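Local coordinates for protein hyperpolarization-activated (Ih) channel (Strongylocentrotus purpuratus, PDB 2PTM) that probably forms a voltage-gated potassium channel and binds cyclic AMP through the cyclic nucleotide-binding domain of its C-terminal region, at residues Thr88-Leu93 with Asn174-Glu179; Glu95-Gln100 with Leu165-Val170. All blocks are in the same frame, centred on the assembly; numbering follows the deposited sequence.

After the N-terminal helices, the chain enters helix 84-93 and passes straight into strand 95-99. The strands of the beta roll and the short helix 145-149, which together carry most of the cyclic AMP pocket, lead to strand 163-169, which runs into helix 170-179. Contact 2 joins the two strands and closes the inner loop, from 95-100 to 165-170. Contact 1 joins the two helices and closes a wider loop round it, from 88-93 to 174-179, so the two closures are concentric and do not cross. They touch where Leu-93 CB packs 3.8 Å from Leu-168 CD1. Together they tie the helices before and after the beta roll to each other, strand 95-99 to strand 163-169, and the helix pair to the latter through Leu-168.

Contact 1: Thr88-Leu93 with Asn174-Glu179; sequences TRVVTL and NQVLDE
Val-176 reaches across from helix 170-179 and fits its CG1 methyl between Arg-89 and Leu-93, which are one turn apart on helix 84-93. The segment axes run almost antiparallel, at 173°, and come no closer than 10.4 Å, leaving the contact to side chains. On its apolar side CG1 of Val-176 lies 3.7 Å from Arg-89 CG and 3.8 Å from Leu-93 CD1, each of these chains passing the valine in the opposite direction. The other methyl, CG2, faces Val-90 CG2 more loosely at 4.4 Å.

The charged part of the contact is Arg-89 with Glu-179. Setting CG opposite the backbone N (chi1 -175°) sends the arginine over the valine, and bends at chi2 and chi3 then bring its guanidinium up to the carboxylate, the two side chains crossing at about a right angle and the two planes 31° apart. A salt bridge forms between Arg-89 NH2 and Glu-179 OE2 at 3.0 Å, although its N-H is poorly aimed and the hydrogen bond is weak. Arg-89 NE approaches Glu-179 OE1 to the same 3.0 Å. A stronger polar partner of OE2 is the backbone N of Phe-111 of the second subunit, a residue that also packs on Arg-89; the ion pair thus sits at a subunit interface.

Within helix 84-93, Thr-92 OG1 donates to Arg-89 O at 2.8 Å, from above the carbonyl plane.

The arrangement is that of a cyclic nucleotide-binding domain, in which the helix preceding the beta roll packs against the one following it, here with the Val-176 side chain about 11 Å from that of the cyclic AMP-binding Glu-144.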
ATOM      1  N   THR A  88      16.820  18.965  -6.347  1.00 31.48           N
ATOM      2  CA  THR A  88      15.554  18.490  -6.893  1.00 31.55           C
ATOM      3  C   THR A  88      15.105  17.165  -6.260  1.00 32.10           C
ATOM      4  O   THR A  88      13.931  16.988  -5.915  1.00 32.95           O
ATOM      5  CB  THR A  88      15.609  18.373  -8.424  1.00 34.04           C
ATOM      6  OG1 THR A  88      15.695  19.689  -8.988  1.00 36.39           O
ATOM      7  CG2 THR A  88      14.361  17.674  -8.949  1.00 33.17           C
ATOM      8  N   ARG A  89      16.042  16.242  -6.093  1.00 30.42           N
ATOM      9  CA  ARG A  89      15.723  14.949  -5.499  1.00 34.09           C
ATOM     10  C   ARG A  89      15.183  15.107  -4.077  1.00 32.16           C
ATOM     11  O   ARG A  89      14.166  14.514  -3.716  1.00 32.01           O
ATOM     12  CB  ARG A  89      16.956  14.043  -5.486  1.00 34.16           C
ATOM     13  CG  ARG A  89      16.673  12.626  -4.989  1.00 35.97           C
ATOM     14  CD  ARG A  89      15.887  11.834  -6.015  1.00 37.99           C
ATOM     15  NE  ARG A  89      16.655  11.633  -7.242  1.00 40.51           N
ATOM     16  CZ  ARG A  89      16.172  11.080  -8.351  0.50 42.02           C
ATOM     17  NH1 ARG A  89      14.908  10.682  -8.400  0.50 40.89           N
ATOM     18  NH2 ARG A  89      16.955  10.929  -9.413  0.50 41.98           N
ATOM     19  N   VAL A  90      15.864  15.914  -3.274  1.00 29.92           N
ATOM     20  CA  VAL A  90      15.454  16.130  -1.892  1.00 30.24           C
ATOM     21  C   VAL A  90      14.066  16.748  -1.804  1.00 31.56           C
ATOM     22  O   VAL A  90      13.192  16.207  -1.127  1.00 30.78           O
ATOM     23  CB  VAL A  90      16.460  17.010  -1.134  1.00 33.82           C
ATOM     24  CG1 VAL A  90      15.921  17.376   0.252  1.00 34.63           C
ATOM     25  CG2 VAL A  90      17.782  16.282  -1.018  1.00 34.32           C
ATOM     26  N   VAL A  91      13.854  17.864  -2.499  1.00 33.13           N
ATOM     27  CA  VAL A  91      12.588  18.578  -2.367  1.00 33.14           C
ATOM     28  C   VAL A  91      11.399  17.727  -2.802  1.00 31.55           C
ATOM     29  O   VAL A  91      10.299  17.916  -2.304  1.00 31.78           O
ATOM     30  CB  VAL A  91      12.558  19.957  -3.096  1.00 34.91           C
ATOM     31  CG1 VAL A  91      13.547  20.943  -2.454  1.00 33.95           C
ATOM     32  CG2 VAL A  91      12.811  19.814  -4.590  1.00 36.13           C
ATOM     33  N   THR A  92      11.615  16.789  -3.719  1.00 32.57           N
ATOM     34  CA  THR A  92      10.521  15.934  -4.173  1.00 31.62           C
ATOM     35  C   THR A  92      10.209  14.839  -3.152  1.00 32.32           C
ATOM     36  O   THR A  92       9.169  14.187  -3.229  1.00 35.33           O
ATOM     37  CB  THR A  92      10.817  15.279  -5.540  1.00 35.74           C
ATOM     38  OG1 THR A  92      11.948  14.409  -5.424  1.00 35.40           O
ATOM     39  CG2 THR A  92      11.088  16.330  -6.607  1.00 35.97           C
ATOM     40  N   LEU A  93      11.111  14.629  -2.200  1.00 29.45           N
ATOM     41  CA  LEU A  93      10.909  13.602  -1.181  1.00 30.73           C
ATOM     42  C   LEU A  93      10.537  14.154   0.193  1.00 29.62           C
ATOM     43  O   LEU A  93      10.181  13.389   1.086  1.00 32.35           O
ATOM     44  CB  LEU A  93      12.145  12.712  -1.047  1.00 31.08           C
ATOM     45  CG  LEU A  93      12.595  11.966  -2.309  1.00 34.40           C
ATOM     46  CD1 LEU A  93      13.852  11.181  -2.016  1.00 34.53           C
ATOM     47  CD2 LEU A  93      11.499  11.044  -2.836  1.00 38.07           C
ATOM     48  N   ASN A 174      18.915   7.928   3.113  1.00 36.16           N
ATOM     49  CA  ASN A 174      19.974   7.037   2.669  1.00 40.07           C
ATOM     50  C   ASN A 174      20.044   6.945   1.148  1.00 41.20           C
ATOM     51  O   ASN A 174      21.110   6.756   0.587  1.00 42.90           O
ATOM     52  CB  ASN A 174      19.823   5.653   3.306  1.00 40.08           C
ATOM     53  CG  ASN A 174      20.353   5.609   4.727  1.00 42.33           C
ATOM     54  OD1 ASN A 174      21.466   6.062   5.003  1.00 43.71           O
ATOM     55  ND2 ASN A 174      19.559   5.062   5.637  1.00 43.12           N
ATOM     56  N   GLN A 175      18.903   7.107   0.489  1.00 42.81           N
ATOM     57  CA  GLN A 175      18.851   7.112  -0.968  1.00 43.83           C
ATOM     58  C   GLN A 175      19.594   8.312  -1.559  1.00 43.43           C
ATOM     59  O   GLN A 175      20.459   8.152  -2.416  1.00 45.80           O
ATOM     60  CB  GLN A 175      17.398   7.111  -1.452  1.00 49.14           C
ATOM     61  CG  GLN A 175      16.665   5.794  -1.253  1.00 51.55           C
ATOM     62  CD  GLN A 175      15.197   5.882  -1.648  1.00 55.94           C
ATOM     63  OE1 GLN A 175      14.760   6.863  -2.257  1.00 54.36           O
ATOM     64  NE2 GLN A 175      14.428   4.855  -1.298  1.00 57.36           N
ATOM     65  N   VAL A 176      19.263   9.514  -1.097  1.00 41.98           N
ATOM     66  CA  VAL A 176      19.851  10.721  -1.670  1.00 44.81           C
ATOM     67  C   VAL A 176      21.350  10.858  -1.380  1.00 47.37           C
ATOM     68  O   VAL A 176      22.098  11.402  -2.196  1.00 47.01           O
ATOM     69  CB  VAL A 176      19.089  11.992  -1.240  1.00 45.40           C
ATOM     70  CG1 VAL A 176      17.604  11.806  -1.471  1.00 47.73           C
ATOM     71  CG2 VAL A 176      19.352  12.306   0.212  1.00 43.67           C
ATOM     72  N   LEU A 177      21.784  10.351  -0.227  1.00 49.63           N
ATOM     73  CA  LEU A 177      23.198  10.373   0.145  1.00 49.22           C
ATOM     74  C   LEU A 177      24.034   9.383  -0.660  1.00 50.22           C
ATOM     75  O   LEU A 177      25.236   9.583  -0.851  1.00 47.71           O
ATOM     76  CB  LEU A 177      23.366  10.088   1.638  1.00 48.28           C
ATOM     77  CG  LEU A 177      23.450  11.327   2.527  1.00 51.88           C
ATOM     78  CD1 LEU A 177      22.396  12.347   2.153  1.00 47.48           C
ATOM     79  CD2 LEU A 177      23.359  10.958   4.006  1.00 54.49           C
ATOM     80  N   ASP A 178      23.405   8.301  -1.106  1.00 51.39           N
ATOM     81  CA  ASP A 178      24.089   7.334  -1.956  1.00 54.10           C
ATOM     82  C   ASP A 178      24.204   7.903  -3.359  1.00 52.28           C
ATOM     83  O   ASP A 178      25.237   7.783  -4.014  1.00 53.33           O
ATOM     84  CB  ASP A 178      23.330   6.009  -1.992  1.00 59.47           C
ATOM     85  CG  ASP A 178      23.517   5.197  -0.727  1.00 66.18           C
ATOM     86  OD1 ASP A 178      24.295   5.630   0.149  1.00 64.13           O
ATOM     87  OD2 ASP A 178      22.884   4.126  -0.610  1.00 71.13           O
ATOM     88  N   GLU A 179      23.128   8.531  -3.812  1.00 51.29           N
ATOM     89  CA  GLU A 179      23.095   9.108  -5.142  1.00 51.12           C
ATOM     90  C   GLU A 179      24.065  10.279  -5.224  1.00 50.52           C
ATOM     91  O   GLU A 179      24.682  10.510  -6.261  1.00 51.38           O
ATOM     92  CB  GLU A 179      21.675   9.553  -5.499  1.00 48.85           C
ATOM     93  CG  GLU A 179      21.485   9.891  -6.964  1.00 48.14           C
ATOM     94  CD  GLU A 179      20.032  10.082  -7.340  1.00 48.82           C
ATOM     95  OE1 GLU A 179      19.190  10.197  -6.421  1.00 48.81           O
ATOM     96  OE2 GLU A 179      19.735  10.122  -8.556  1.00 46.00           O
TER

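Contact 2: Glu95-Gln100 with Leu165-Val170; sequences EFEVFQ and LFSLSV
Strands 95-99 and 165-169 pair antiparallel, strongly twisted (130° between their directions), through two hydrogen-bonded pairs, Glu-95 with Ser-167 and Glu-97 with Leu-165, that flank the non-hydrogen-bonded pair Phe-96 with Phe-166. On the face of this middle pair, Phe-96 CD1 lies over the Phe-166 ring near its rim, 3.6 Å from Phe-166 CZ; the rings are oblique, with planes 52° apart.

The other face carries Glu-95, Glu-97, Leu-165 and Ser-167. With OG between the backbone N and the carbonyl carbon (chi1 60°), the Ser-167 hydroxyl is turned to the neighbouring strand and donates to the carboxylate: OG is 2.6 Å from Glu-97 OE2, on its anti side and out of its plane. That same oxygen takes a salt bridge from Arg-114 of strand 114-118. Replacing Glu-97 by an alanine would probably leave the Arg-114 charge without this mate and the Ser-167 hydroxyl free to turn. Farther along, Leu-165 CD1 touches Phe-99 CD2 at 3.6 Å, the two side chains roughly at right angles.

Strand 163-169 also pairs with strand 114-118 on its other side, so the contact forms an edge of the antiparallel beta roll characteristic of cyclic nucleotide-binding domains.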
ATOM      1  N   GLU A  95       8.503  15.778   3.286  1.00 24.47           N
ATOM      2  CA  GLU A  95       7.113  15.750   3.744  1.00 26.58           C
ATOM      3  C   GLU A  95       6.837  16.937   4.658  1.00 24.45           C
ATOM      4  O   GLU A  95       7.560  17.162   5.619  1.00 23.70           O
ATOM      5  CB  GLU A  95       6.818  14.453   4.498  1.00 28.38           C
ATOM      6  CG  GLU A  95       6.736  13.232   3.597  1.00 34.00           C
ATOM      7  CD  GLU A  95       5.492  13.237   2.725  0.50 34.97           C
ATOM      8  OE1 GLU A  95       4.478  13.832   3.142  0.50 33.69           O
ATOM      9  OE2 GLU A  95       5.528  12.646   1.627  0.50 37.03           O
ATOM     10  N   PHE A  96       5.789  17.695   4.363  1.00 22.42           N
ATOM     11  CA  PHE A  96       5.443  18.859   5.184  1.00 22.92           C
ATOM     12  C   PHE A  96       4.879  18.421   6.533  1.00 21.48           C
ATOM     13  O   PHE A  96       4.024  17.538   6.600  1.00 22.34           O
ATOM     14  CB  PHE A  96       4.415  19.708   4.446  1.00 25.26           C
ATOM     15  CG  PHE A  96       4.046  20.974   5.156  1.00 28.33           C
ATOM     16  CD1 PHE A  96       4.996  21.950   5.398  1.00 33.98           C
ATOM     17  CD2 PHE A  96       2.745  21.197   5.570  1.00 31.35           C
ATOM     18  CE1 PHE A  96       4.655  23.128   6.038  1.00 35.90           C
ATOM     19  CE2 PHE A  96       2.395  22.381   6.208  1.00 33.47           C
ATOM     20  CZ  PHE A  96       3.354  23.342   6.449  1.00 34.21           C
ATOM     21  N   GLU A  97       5.363  19.024   7.610  1.00 20.23           N
ATOM     22  CA  GLU A  97       4.863  18.707   8.947  1.00 21.35           C
ATOM     23  C   GLU A  97       4.722  20.007   9.702  1.00 20.45           C
ATOM     24  O   GLU A  97       5.499  20.933   9.485  1.00 22.80           O
ATOM     25  CB  GLU A  97       5.826  17.770   9.704  1.00 21.97           C
ATOM     26  CG  GLU A  97       5.929  16.351   9.103  1.00 22.11           C
ATOM     27  CD  GLU A  97       6.702  15.385   9.981  1.00 24.75           C
ATOM     28  OE1 GLU A  97       6.573  15.459  11.221  1.00 26.44           O
ATOM     29  OE2 GLU A  97       7.437  14.544   9.430  1.00 26.32           O
ATOM     30  N   VAL A  98       3.732  20.081  10.581  1.00 17.45           N
ATOM     31  CA  VAL A  98       3.574  21.250  11.437  1.00 17.39           C
ATOM     32  C   VAL A  98       3.545  20.762  12.870  1.00 19.93           C
ATOM     33  O   VAL A  98       2.901  19.746  13.161  1.00 19.95           O
ATOM     34  CB  VAL A  98       2.254  22.015  11.130  1.00 18.27           C
ATOM     35  CG1 VAL A  98       1.916  22.972  12.267  1.00 19.95           C
ATOM     36  CG2 VAL A  98       2.358  22.768   9.809  1.00 19.25           C
ATOM     37  N   PHE A  99       4.256  21.473  13.751  1.00 18.67           N
ATOM     38  CA  PHE A  99       4.226  21.216  15.186  1.00 18.48           C
ATOM     39  C   PHE A  99       3.881  22.506  15.950  1.00 19.01           C
ATOM     40  O   PHE A  99       3.997  23.617  15.417  1.00 20.83           O
ATOM     41  CB  PHE A  99       5.570  20.644  15.686  1.00 18.11           C
ATOM     42  CG  PHE A  99       5.832  19.213  15.265  1.00 21.79           C
ATOM     43  CD1 PHE A  99       5.520  18.150  16.116  1.00 22.52           C
ATOM     44  CD2 PHE A  99       6.409  18.933  14.035  1.00 23.20           C
ATOM     45  CE1 PHE A  99       5.752  16.838  15.745  1.00 22.54           C
ATOM     46  CE2 PHE A  99       6.655  17.616  13.645  1.00 23.44           C
ATOM     47  CZ  PHE A  99       6.326  16.561  14.508  1.00 23.69           C
ATOM     48  N   GLN A 100       3.460  22.336  17.201  1.00 18.69           N
ATOM     49  CA  GLN A 100       2.959  23.423  18.035  1.00 18.54           C
ATOM     50  C   GLN A 100       3.898  23.715  19.196  1.00 22.06           C
ATOM     51  O   GLN A 100       4.720  22.879  19.552  1.00 22.39           O
ATOM     52  CB  GLN A 100       1.566  23.058  18.564  1.00 19.66           C
ATOM     53  CG  GLN A 100       0.486  23.147  17.477  1.00 21.40           C
ATOM     54  CD  GLN A 100      -0.811  22.490  17.868  1.00 23.56           C
ATOM     55  OE1 GLN A 100      -0.871  21.274  18.029  1.00 23.03           O
ATOM     56  NE2 GLN A 100      -1.875  23.292  18.003  1.00 23.25           N
ATOM     57  N   LEU A 165       7.951  22.331   9.319  1.00 18.42           N
ATOM     58  CA  LEU A 165       9.138  21.535   9.035  1.00 15.45           C
ATOM     59  C   LEU A 165       8.918  20.733   7.763  1.00 16.27           C
ATOM     60  O   LEU A 165       7.770  20.507   7.346  1.00 19.05           O
ATOM     61  CB  LEU A 165       9.397  20.549  10.185  1.00 17.96           C
ATOM     62  CG  LEU A 165       9.406  21.130  11.599  1.00 15.82           C
ATOM     63  CD1 LEU A 165       9.583  20.028  12.636  1.00 17.28           C
ATOM     64  CD2 LEU A 165      10.520  22.163  11.705  1.00 16.97           C
ATOM     65  N   PHE A 166      10.012  20.299   7.145  1.00 16.19           N
ATOM     66  CA  PHE A 166       9.937  19.324   6.066  1.00 17.95           C
ATOM     67  C   PHE A 166      10.810  18.157   6.457  1.00 21.43           C
ATOM     68  O   PHE A 166      12.007  18.339   6.715  1.00 21.39           O
ATOM     69  CB  PHE A 166      10.420  19.935   4.756  1.00 21.00           C
ATOM     70  CG  PHE A 166       9.446  20.913   4.165  1.00 25.43           C
ATOM     71  CD1 PHE A 166       8.469  20.484   3.279  1.00 28.81           C
ATOM     72  CD2 PHE A 166       9.485  22.249   4.520  1.00 26.83           C
ATOM     73  CE1 PHE A 166       7.566  21.383   2.731  1.00 31.80           C
ATOM     74  CE2 PHE A 166       8.580  23.155   3.983  1.00 30.12           C
ATOM     75  CZ  PHE A 166       7.616  22.722   3.095  1.00 33.21           C
ATOM     76  N   SER A 167      10.225  16.966   6.538  1.00 19.01           N
ATOM     77  CA  SER A 167      10.997  15.809   6.984  1.00 19.71           C
ATOM     78  C   SER A 167      11.479  14.968   5.809  1.00 21.43           C
ATOM     79  O   SER A 167      10.875  14.990   4.735  1.00 23.18           O
ATOM     80  CB  SER A 167      10.174  14.952   7.951  1.00 22.60           C
ATOM     81  OG  SER A 167       8.995  14.470   7.323  1.00 21.93           O
ATOM     82  N   LEU A 168      12.581  14.247   6.021  1.00 22.17           N
ATOM     83  CA  LEU A 168      13.095  13.285   5.058  1.00 23.01           C
ATOM     84  C   LEU A 168      13.262  11.961   5.800  1.00 27.30           C
ATOM     85  O   LEU A 168      13.997  11.896   6.783  1.00 27.59           O
ATOM     86  CB  LEU A 168      14.462  13.749   4.543  1.00 27.29           C
ATOM     87  CG  LEU A 168      15.061  13.052   3.327  1.00 29.12           C
ATOM     88  CD1 LEU A 168      14.223  13.340   2.084  1.00 32.13           C
ATOM     89  CD2 LEU A 168      16.499  13.550   3.145  1.00 31.62           C
ATOM     90  N   SER A 169      12.594  10.910   5.333  1.00 27.27           N
ATOM     91  CA  SER A 169      12.604   9.621   6.020  1.00 29.04           C
ATOM     92  C   SER A 169      13.984   8.981   5.950  1.00 30.16           C
ATOM     93  O   SER A 169      14.794   9.345   5.106  1.00 31.49           O
ATOM     94  CB  SER A 169      11.590   8.684   5.372  1.00 30.48           C
ATOM     95  OG  SER A 169      12.047   8.300   4.086  1.00 29.68           O
ATOM     96  N   VAL A 170      14.253   8.023   6.830  1.00 32.87           N
ATOM     97  CA  VAL A 170      15.561   7.368   6.828  1.00 33.08           C
ATOM     98  C   VAL A 170      15.814   6.678   5.481  1.00 34.81           C
ATOM     99  O   VAL A 170      16.932   6.692   4.967  1.00 36.29           O
ATOM    100  CB  VAL A 170      15.733   6.393   8.023  1.00 36.70           C
ATOM    101  CG1 VAL A 170      14.568   5.428   8.104  1.00 40.66           C
ATOM    102  CG2 VAL A 170      17.068   5.641   7.932  1.00 38.83           C
TER